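Cell cycle serine/threonine-protein kinase CDC5/MSD2 (Saccharomyces cerevisiae, PDB 6MF4) phosphorylates serine and threonine residues of proteins in the cell cycle, acting in mitotic exit, and is represented here by its substrate-recognising polo-box domain. Local coordinates at residues 63-66 with 67-70; 71-74 with 75-79; 231-234 with 235-239; 269-272 with 273-277. One frame throughout, in Å; residues are numbered along the deposited sequence.

In the fold
The four contacts cluster around polo box 2. Contacts 1 and 2 follow each other on helix 56-82, their centres about 13 Å apart; contact 3 is the hairpin tip joining strands 228-232 and 237-241 of the seven-stranded antiparallel sheet; contact 4, last along the chain, opens helix 269-283. The hairpin lies close to the long helix: the centres of contacts 1 and 3 are about 12 Å apart, with Thr69 packed on Gly235. The centres of contacts 2 and 3 are about 11 Å apart. Contacts 2 and 4, with centres about 13 Å apart, are tied by Glu77 to Arg270 and Lys277. Helix 56-82, consistent with the polo-cap helix of this domain family, is thereby fastened onto polo box 2.

Contact 1: residues 63-66 with 67-70. With ZN (zinc ion), chain B.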
loop_
_atom_site.group_PDB
_atom_site.type_symbol
_atom_site.label_atom_id
_atom_site.label_comp_id
_atom_site.label_asym_id
_atom_site.label_seq_id
_atom_site.Cartn_x
_atom_site.Cartn_y
_atom_site.Cartn_z
ATOM N N ALA A 63 -1.902 12.228 -3.793
ATOM C CA ALA A 63 -0.723 13.042 -4.062
ATOM C C ALA A 63 -0.154 13.604 -2.765
ATOM O O ALA A 63 1.060 13.751 -2.618
ATOM C CB ALA A 63 -1.063 14.166 -5.026
ATOM N N SER A 64 -1.036 13.909 -1.821
ATOM C CA SER A 64 -0.618 14.444 -0.536
ATOM C C SER A 64 0.206 13.431 0.260
ATOM O O SER A 64 1.197 13.795 0.889
ATOM C CB SER A 64 -1.834 14.883 0.279
ATOM O OG SER A 64 -1.432 15.431 1.518
ATOM N N GLU A 65 -0.200 12.164 0.237
ATOM C CA GLU A 65 0.551 11.121 0.937
ATOM C C GLU A 65 1.893 10.867 0.257
ATOM O O GLU A 65 2.887 10.597 0.929
ATOM C CB GLU A 65 -0.255 9.820 1.011
ATOM C CG GLU A 65 -1.553 9.927 1.812
ATOM C CD GLU A 65 -1.331 10.153 3.301
ATOM O OE1 GLU A 65 -0.252 9.790 3.819
ATOM O OE2 GLU A 65 -2.250 10.687 3.960
ATOM N N CYS A 66 1.921 10.944 -1.071
ATOM C CA CYS A 66 3.166 10.788 -1.820
ATOM C C CYS A 66 4.128 11.914 -1.460
ATOM O O CYS A 66 5.322 11.695 -1.243
ATOM C CB CYS A 66 2.903 10.788 -3.328
ATOM S SG CYS A 66 2.125 9.289 -3.950
ATOM N N HIS A 67 3.583 13.123 -1.406
ATOM C CA HIS A 67 4.331 14.315 -1.043
ATOM C C HIS A 67 4.859 14.197 0.383
ATOM O O HIS A 67 6.027 14.486 0.659
ATOM C CB HIS A 67 3.432 15.546 -1.198
ATOM C CG HIS A 67 4.110 16.838 -0.882
ATOM N ND1 HIS A 67 5.007 17.438 -1.741
ATOM C CD2 HIS A 67 4.016 17.657 0.192
ATOM C CE1 HIS A 67 5.439 18.564 -1.208
ATOM N NE2 HIS A 67 4.855 18.720 -0.032
ATOM N N LEU A 68 3.985 13.739 1.272
ATOM C CA LEU A 68 4.298 13.567 2.689
ATOM C C LEU A 68 5.463 12.612 2.953
ATOM O O LEU A 68 6.388 12.959 3.690
ATOM C CB LEU A 68 3.057 13.058 3.425
ATOM C CG LEU A 68 3.128 12.727 4.915
ATOM C CD1 LEU A 68 3.455 13.981 5.706
ATOM C CD2 LEU A 68 1.844 12.068 5.416
ATOM N N THR A 69 5.439 11.410 2.380
ATOM C CA THR A 69 6.504 10.464 2.698
ATOM C C THR A 69 7.778 10.775 1.918
ATOM O O THR A 69 8.866 10.493 2.405
ATOM C CB THR A 69 6.118 8.982 2.447
ATOM O OG1 THR A 69 6.308 8.639 1.072
ATOM C CG2 THR A 69 4.698 8.710 2.860
ATOM N N LEU A 70 7.662 11.351 0.722
ATOM C CA LEU A 70 8.862 11.797 0.007
ATOM C C LEU A 70 9.602 12.823 0.856
ATOM O O LEU A 70 10.822 12.752 1.008
ATOM C CB LEU A 70 8.524 12.390 -1.362
ATOM C CG LEU A 70 9.735 12.861 -2.184
ATOM C CD1 LEU A 70 10.754 11.741 -2.378
ATOM C CD2 LEU A 70 9.298 13.402 -3.533
HETATM ZN ZN ZN B . 4.271 20.166 1.464
HETATM O O HOH W 1 6.383 20.572 2.206
#
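Helix 56-82, the long helix that packs on polo box 2, brings Glu65 and Leu68 together about one turn apart, their side chains lying alongside each other and pointing the same way. The glutamate reaches this position through a bend in its chain: with CG anti to the carbonyl carbon (chi1 -63°) and chi2 at -67°, the carboxylate turns back until Glu65 OE1 lies 3.5 Å from Leu68 CD2. The backbone between them is regular alpha helix, as four successive i to i+4 bonds demonstrate: they range from Leu68 N to Ser64 O at 2.8 Å up to Leu70 N to Cys66 O at 3.1 Å. Thr69 lays a methyl rather than its hydroxyl near the preceding turn, CG2 standing 3.3 Å from Glu65 O. His67 projects from another side of the helix, where NE2 binds a zinc ion at 2.2 Å; water 1 is a further ligand, 2.3 Å from the metal. This ion is distinct from the one held by Glu138, His154 and His194. Around the helix, Cys66 and Thr69 touch Phe219 of strand 219-223, Glu65 meets Arg201 of strand 200-205, and Leu70 packs on Lys277 and Lys281 of helix 269-283.

Contact 2: residues 71-74 with 75-79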
loop_
_atom_site.group_PDB
_atom_site.type_symbol
_atom_site.label_atom_id
_atom_site.label_comp_id
_atom_site.label_asym_id
_atom_site.label_seq_id
_atom_site.Cartn_x
_atom_site.Cartn_y
_atom_site.Cartn_z
ATOM N N ASN A 71 8.858 13.774 1.414
ATOM C CA ASN A 71 9.444 14.750 2.326
ATOM C C ASN A 71 10.115 14.055 3.507
ATOM O O ASN A 71 11.196 14.446 3.942
ATOM C CB ASN A 71 8.381 15.727 2.837
ATOM C CG ASN A 71 7.969 16.755 1.797
ATOM O OD1 ASN A 71 8.593 16.886 0.742
ATOM N ND2 ASN A 71 6.914 17.505 2.103
ATOM N N GLY A 72 9.464 13.021 4.028
ATOM C CA GLY A 72 10.015 12.263 5.135
ATOM C C GLY A 72 11.312 11.564 4.774
ATOM O O GLY A 72 12.257 11.538 5.564
ATOM N N ILE A 73 11.360 10.987 3.579
ATOM C CA ILE A 73 12.564 10.299 3.130
ATOM C C ILE A 73 13.695 11.313 2.994
ATOM O O ILE A 73 14.814 11.079 3.456
ATOM C CB ILE A 73 12.328 9.573 1.792
ATOM C CG1 ILE A 73 11.385 8.387 2.008
ATOM C CG2 ILE A 73 13.649 9.087 1.190
ATOM C CD1 ILE A 73 10.869 7.758 0.726
ATOM N N VAL A 74 13.393 12.444 2.365
ATOM C CA VAL A 74 14.382 13.497 2.157
ATOM C C VAL A 74 14.885 14.030 3.498
ATOM O O VAL A 74 16.061 14.368 3.634
ATOM C CB VAL A 74 13.800 14.650 1.301
ATOM C CG1 VAL A 74 14.708 15.885 1.326
ATOM C CG2 VAL A 74 13.593 14.181 -0.132
ATOM N N GLU A 75 14.006 14.091 4.492
ATOM C CA GLU A 75 14.402 14.585 5.806
ATOM C C GLU A 75 15.294 13.571 6.506
ATOM O O GLU A 75 16.232 13.941 7.211
ATOM C CB GLU A 75 13.175 14.896 6.664
ATOM C CG GLU A 75 13.481 15.157 8.143
ATOM C CD GLU A 75 14.445 16.317 8.367
ATOM O OE1 GLU A 75 15.024 16.398 9.471
ATOM O OE2 GLU A 75 14.617 17.149 7.450
ATOM N N ALA A 76 15.005 12.288 6.310
ATOM C CA ALA A 76 15.843 11.243 6.880
ATOM C C ALA A 76 17.237 11.350 6.273
ATOM O O ALA A 76 18.242 11.218 6.971
ATOM C CB ALA A 76 15.236 9.858 6.633
ATOM N N GLU A 77 17.288 11.618 4.971
ATOM C CA GLU A 77 18.553 11.772 4.259
ATOM C C GLU A 77 19.318 13.006 4.745
ATOM O O GLU A 77 20.550 13.009 4.787
ATOM C CB GLU A 77 18.309 11.855 2.749
ATOM C CG GLU A 77 17.845 10.539 2.129
ATOM C CD GLU A 77 17.604 10.632 0.633
ATOM O OE1 GLU A 77 17.060 11.658 0.174
ATOM O OE2 GLU A 77 17.963 9.674 -0.086
ATOM N N ALA A 78 18.585 14.048 5.123
ATOM C CA ALA A 78 19.198 15.259 5.664
ATOM C C ALA A 78 19.762 15.003 7.056
ATOM O O ALA A 78 20.809 15.542 7.417
ATOM C CB ALA A 78 18.191 16.394 5.705
ATOM N N GLN A 79 19.065 14.186 7.839
ATOM C CA GLN A 79 19.531 13.856 9.177
ATOM C C GLN A 79 20.811 13.040 9.075
ATOM O O GLN A 79 21.752 13.238 9.844
ATOM C CB GLN A 79 18.455 13.097 9.956
ATOM C CG GLN A 79 17.309 13.994 10.403
ATOM C CD GLN A 79 16.121 13.220 10.929
ATOM O OE1 GLN A 79 16.250 12.076 11.363
ATOM N NE2 GLN A 79 14.951 13.844 10.891
#
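The backbone from Asn71 to Ala78 is regular alpha helix, with Glu75 N bonded to Asn71 O at 2.9 Å and Glu77 N to Ile73 O at 3.0 Å. Glu77 carries the side-chain contact. Its CG sits anti to the carbonyl carbon (chi1 -70°), which folds the chain back along the preceding turn, and the extended remainder passes Ile73 and Val74: CG approaches Ile73 O at 3.4 Å, while OE1 ends 3.8 Å from Val74 CA. On a different side of the helix, Gln79 NE2 donates to Glu75 OE1 across 2.9 Å in a nearly straight bond (166°). The acceptor is met on the anti side of the carboxylate, slightly out of its plane, and lies close to the amide plane of Gln79. Ile73 faces helix 269-283, touching Leu273 and Leu280, and Ala76 meets Leu252 of helix 252-258. Glu77 OE2 pairs with Arg270 NH1 and OE1 with Lys277 NZ, so both oxygens are satisfied. An alanine in place of Glu77 would leave Arg270 and Lys277 without their shared carboxylate, and the junction between helix 56-82 and helix 269-283 would probably weaken. Two positive partners on one carboxylate probably favour its charged form.

Contact 3: residues 231-234 with 235-239; sequences ISDG and GKLVT
The peptide carbonyl of Asp233 is a flat group approached on both faces by Lys236: Lys236 N donates to Asp233 O at 3.1 Å from one face, and Lys236 NZ to the same O at 3.0 Å from the other. Neither donor follows a lone pair, for they stand 62° and 47° out of the carbonyl plane. The lysine chain, bent at chi3 and chi4, curls round to bring its amine there; NZ also forms a long salt bridge of 3.6 Å with Asp233 OD1 and donates to water 3, which donates to Gly234 O. The backbone bond from Lys236 N closes a type I' turn from Asp233 to Lys236; the amine's bonds only add to it. Gly235 has phi 86°, and any CB there would clash with Gly234 O, which calls for glycine. Beyond the turn, Ser232 and Leu237 form a hydrogen-bonded antiparallel pair, Ser232 N donating to Leu237 O at 3.0 Å and Leu237 N to Ser232 O at 3.1 Å; Lys236 also faces Ser232, a classic beta bulge. On the sheet face of Ile231 and Val238, Ile231 CG2 rests 3.5 Å from Gly235 CA and Ile231 CD1 meets Val238 CG2 at 3.9 Å. With an alanine at Ile231 both branches are gone, which would probably open a gap between Gly235 and Val238. On the face of Ser232 and Leu237, Leu237 CD1 reaches toward the turn, 3.8 Å from Asp233 CB. Backbone bonds thus join the strands, apolar contacts pack the Ile231 face, and one lysine's two donors hold the exposed tip.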
loop_
_atom_site.group_PDB
_atom_site.type_symbol
_atom_site.label_atom_id
_atom_site.label_comp_id
_atom_site.label_asym_id
_atom_site.label_seq_id
_atom_site.Cartn_x
_atom_site.Cartn_y
_atom_site.Cartn_z
ATOM N N ILE A 231 7.457 1.624 2.998
ATOM C CA ILE A 231 7.722 2.883 3.684
ATOM C C ILE A 231 6.470 3.322 4.440
ATOM O O ILE A 231 5.392 3.437 3.851
ATOM C CB ILE A 231 8.134 3.988 2.688
ATOM C CG1 ILE A 231 9.324 3.543 1.828
ATOM C CG2 ILE A 231 8.454 5.280 3.417
ATOM C CD1 ILE A 231 10.619 3.279 2.606
ATOM N N SER A 232 6.611 3.569 5.739
ATOM C CA SER A 232 5.476 3.965 6.566
ATOM C C SER A 232 5.832 5.090 7.525
ATOM O O SER A 232 6.983 5.516 7.609
ATOM C CB SER A 232 4.943 2.763 7.355
ATOM O OG SER A 232 5.935 2.228 8.217
ATOM N N ASP A 233 4.820 5.556 8.249
ATOM C CA ASP A 233 4.967 6.647 9.197
ATOM C C ASP A 233 5.574 7.874 8.524
ATOM O O ASP A 233 6.558 8.444 8.999
ATOM C CB ASP A 233 5.822 6.205 10.385
ATOM C CG ASP A 233 5.740 7.168 11.555
ATOM O OD1 ASP A 233 4.801 7.992 11.589
ATOM O OD2 ASP A 233 6.613 7.098 12.444
ATOM N N GLY A 234 4.982 8.266 7.402
ATOM C CA GLY A 234 5.386 9.467 6.703
ATOM C C GLY A 234 6.840 9.453 6.285
ATOM O O GLY A 234 7.517 10.476 6.351
ATOM N N GLY A 235 7.328 8.291 5.864
ATOM C CA GLY A 235 8.687 8.184 5.363
ATOM C C GLY A 235 9.751 7.948 6.421
ATOM O O GLY A 235 10.938 7.893 6.095
ATOM N N LYS A 236 9.341 7.796 7.677
ATOM C CA LYS A 236 10.298 7.646 8.775
ATOM C C LYS A 236 10.707 6.197 9.031
ATOM O O LYS A 236 11.760 5.946 9.615
ATOM C CB LYS A 236 9.722 8.231 10.062
ATOM C CG LYS A 236 9.535 9.733 10.032
ATOM C CD LYS A 236 9.171 10.245 11.411
ATOM C CE LYS A 236 8.139 11.351 11.350
ATOM N NZ LYS A 236 6.844 10.876 10.789
ATOM N N LEU A 237 9.873 5.253 8.607
ATOM C CA LEU A 237 10.138 3.834 8.828
ATOM C C LEU A 237 10.265 3.097 7.506
ATOM O O LEU A 237 9.513 3.362 6.568
ATOM C CB LEU A 237 9.028 3.190 9.661
ATOM C CG LEU A 237 8.853 3.652 11.105
ATOM C CD1 LEU A 237 7.577 3.058 11.673
ATOM C CD2 LEU A 237 10.054 3.256 11.954
ATOM N N VAL A 238 11.222 2.178 7.441
ATOM C CA VAL A 238 11.351 1.287 6.300
ATOM C C VAL A 238 11.243 -0.151 6.787
ATOM O O VAL A 238 11.854 -0.538 7.787
ATOM C CB VAL A 238 12.680 1.499 5.537
ATOM C CG1 VAL A 238 13.879 1.383 6.472
ATOM C CG2 VAL A 238 12.799 0.514 4.374
ATOM N N THR A 239 10.430 -0.928 6.085
ATOM C CA THR A 239 10.247 -2.333 6.398
ATOM C C THR A 239 10.813 -3.132 5.245
ATOM O O THR A 239 10.391 -2.974 4.098
ATOM C CB THR A 239 8.763 -2.683 6.624
ATOM O OG1 THR A 239 8.279 -1.972 7.767
ATOM C CG2 THR A 239 8.578 -4.179 6.849
HETATM O O HOH W 2 7.661 0.438 7.184
HETATM O O HOH W 3 7.377 12.476 8.101
#

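Contact 4: residues 269-272 with 273-277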
loop_
_atom_site.group_PDB
_atom_site.type_symbol
_atom_site.label_atom_id
_atom_site.label_comp_id
_atom_site.label_asym_id
_atom_site.label_seq_id
_atom_site.Cartn_x
_atom_site.Cartn_y
_atom_site.Cartn_z
ATOM N N PHE A 269 20.152 -1.406 -1.278
ATOM C CA PHE A 269 19.213 -0.465 -0.681
ATOM C C PHE A 269 19.247 0.931 -1.311
ATOM O O PHE A 269 18.196 1.525 -1.555
ATOM C CB PHE A 269 19.480 -0.358 0.822
ATOM C CG PHE A 269 18.776 0.791 1.482
ATOM C CD1 PHE A 269 17.417 0.733 1.744
ATOM C CD2 PHE A 269 19.476 1.928 1.844
ATOM C CE1 PHE A 269 16.767 1.795 2.351
ATOM C CE2 PHE A 269 18.835 2.990 2.449
ATOM C CZ PHE A 269 17.479 2.923 2.705
ATOM N N ARG A 270 20.436 1.456 -1.587
ATOM C CA ARG A 270 20.540 2.835 -2.053
ATOM C C ARG A 270 19.912 3.022 -3.431
ATOM O O ARG A 270 19.307 4.060 -3.709
ATOM C CB ARG A 270 22.002 3.286 -2.087
ATOM C CG ARG A 270 22.186 4.746 -2.499
ATOM C CD ARG A 270 21.490 5.709 -1.533
ATOM N NE ARG A 270 20.273 6.296 -2.094
ATOM C CZ ARG A 270 19.562 7.253 -1.501
ATOM N NH1 ARG A 270 19.937 7.734 -0.321
ATOM N NH2 ARG A 270 18.472 7.729 -2.088
ATOM N N GLU A 271 20.062 2.028 -4.298
ATOM C CA GLU A 271 19.442 2.090 -5.614
ATOM C C GLU A 271 17.925 2.006 -5.473
ATOM O O GLU A 271 17.184 2.703 -6.165
ATOM C CB GLU A 271 19.962 0.966 -6.512
ATOM C CG GLU A 271 19.225 0.820 -7.843
ATOM C CD GLU A 271 19.275 2.078 -8.698
ATOM O OE1 GLU A 271 20.155 2.933 -8.466
ATOM O OE2 GLU A 271 18.426 2.209 -9.608
ATOM N N LYS A 272 17.467 1.154 -4.566
ATOM C CA LYS A 272 16.035 0.982 -4.363
ATOM C C LYS A 272 15.407 2.249 -3.792
ATOM O O LYS A 272 14.321 2.642 -4.209
ATOM C CB LYS A 272 15.768 -0.219 -3.457
ATOM C CG LYS A 272 15.984 -1.539 -4.185
ATOM C CD LYS A 272 15.874 -2.742 -3.270
ATOM C CE LYS A 272 15.993 -4.047 -4.064
ATOM N NZ LYS A 272 16.803 -3.911 -5.320
ATOM N N LEU A 273 16.093 2.905 -2.858
ATOM C CA LEU A 273 15.557 4.131 -2.273
ATOM C C LEU A 273 15.472 5.239 -3.321
ATOM O O LEU A 273 14.557 6.059 -3.297
ATOM C CB LEU A 273 16.406 4.587 -1.087
ATOM C CG LEU A 273 15.817 5.743 -0.272
ATOM C CD1 LEU A 273 14.495 5.340 0.389
ATOM C CD2 LEU A 273 16.811 6.227 0.778
ATOM N N THR A 274 16.425 5.257 -4.246
ATOM C CA THR A 274 16.391 6.209 -5.347
ATOM C C THR A 274 15.169 5.965 -6.229
ATOM O O THR A 274 14.476 6.905 -6.621
ATOM C CB THR A 274 17.675 6.122 -6.193
ATOM O OG1 THR A 274 18.787 6.556 -5.404
ATOM C CG2 THR A 274 17.576 6.995 -7.442
ATOM N N LEU A 275 14.907 4.698 -6.539
ATOM C CA LEU A 275 13.744 4.333 -7.341
ATOM C C LEU A 275 12.455 4.716 -6.618
ATOM O O LEU A 275 11.510 5.220 -7.224
ATOM C CB LEU A 275 13.757 2.834 -7.649
ATOM C CG LEU A 275 14.781 2.394 -8.701
ATOM C CD1 LEU A 275 14.960 0.890 -8.677
ATOM C CD2 LEU A 275 14.363 2.855 -10.088
ATOM N N ILE A 276 12.438 4.486 -5.310
ATOM C CA ILE A 276 11.290 4.826 -4.480
ATOM C C ILE A 276 10.996 6.321 -4.551
ATOM O O ILE A 276 9.850 6.725 -4.735
ATOM C CB ILE A 276 11.531 4.388 -3.018
ATOM C CG1 ILE A 276 11.379 2.871 -2.913
ATOM C CG2 ILE A 276 10.570 5.090 -2.049
ATOM C CD1 ILE A 276 11.756 2.298 -1.573
ATOM N N LYS A 277 12.037 7.139 -4.417
ATOM C CA LYS A 277 11.880 8.586 -4.478
ATOM C C LYS A 277 11.364 9.036 -5.846
ATOM O O LYS A 277 10.545 9.951 -5.936
ATOM C CB LYS A 277 13.206 9.285 -4.165
ATOM C CG LYS A 277 13.680 9.113 -2.726
ATOM C CD LYS A 277 15.096 9.639 -2.527
ATOM C CE LYS A 277 15.179 11.136 -2.748
ATOM N NZ LYS A 277 16.574 11.643 -2.613
#
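Arg270 starts from a CB whose CG lies anti to the backbone N (chi1 -177°), and bends at chi2 and chi3 carry the chain forward along the helix to Leu273, Thr274 and Lys277. NE comes first to Thr274, 3.6 Å from OG1. At CZ the guanidinium opens out over Leu273, whose CD2 sits 3.3 Å above one face of the group, offset toward the rim. NH1 is 3.6 Å from that same methyl and is salt-bridged to Glu77 of helix 56-82. NH2 has Thr274 OG1 near the edge of the group at 3.5 Å, and Lys277 CD in the plane at 3.9 Å. The threonine's hydroxyl is committed to the arginine's backbone: OG1 donates to Arg270 O at 3.1 Å, while Thr274 N reaches that oxygen from the opposite face of its plane, so one carbonyl takes two bonds. Leu273 serves a second neighbour as well, running alongside Phe269 with CD2 3.9 Å from CZ of the ring. Glu271 lies across Leu275, OE2 being 3.8 Å from CG. On the buried side, Lys272 NZ pairs with Asp225 and makes a cation-pi contact with Phe223, while Ile276 packs on Phe221, Phe223 and Met229. Although Arg270 NH2 and Lys277 NZ are close neighbours, both residues gather round the carboxylate of Glu77, which probably offsets their charge; the leucine methyl against one face of the guanidinium and the threonine at its edge probably help to fix its orientation for that pairing.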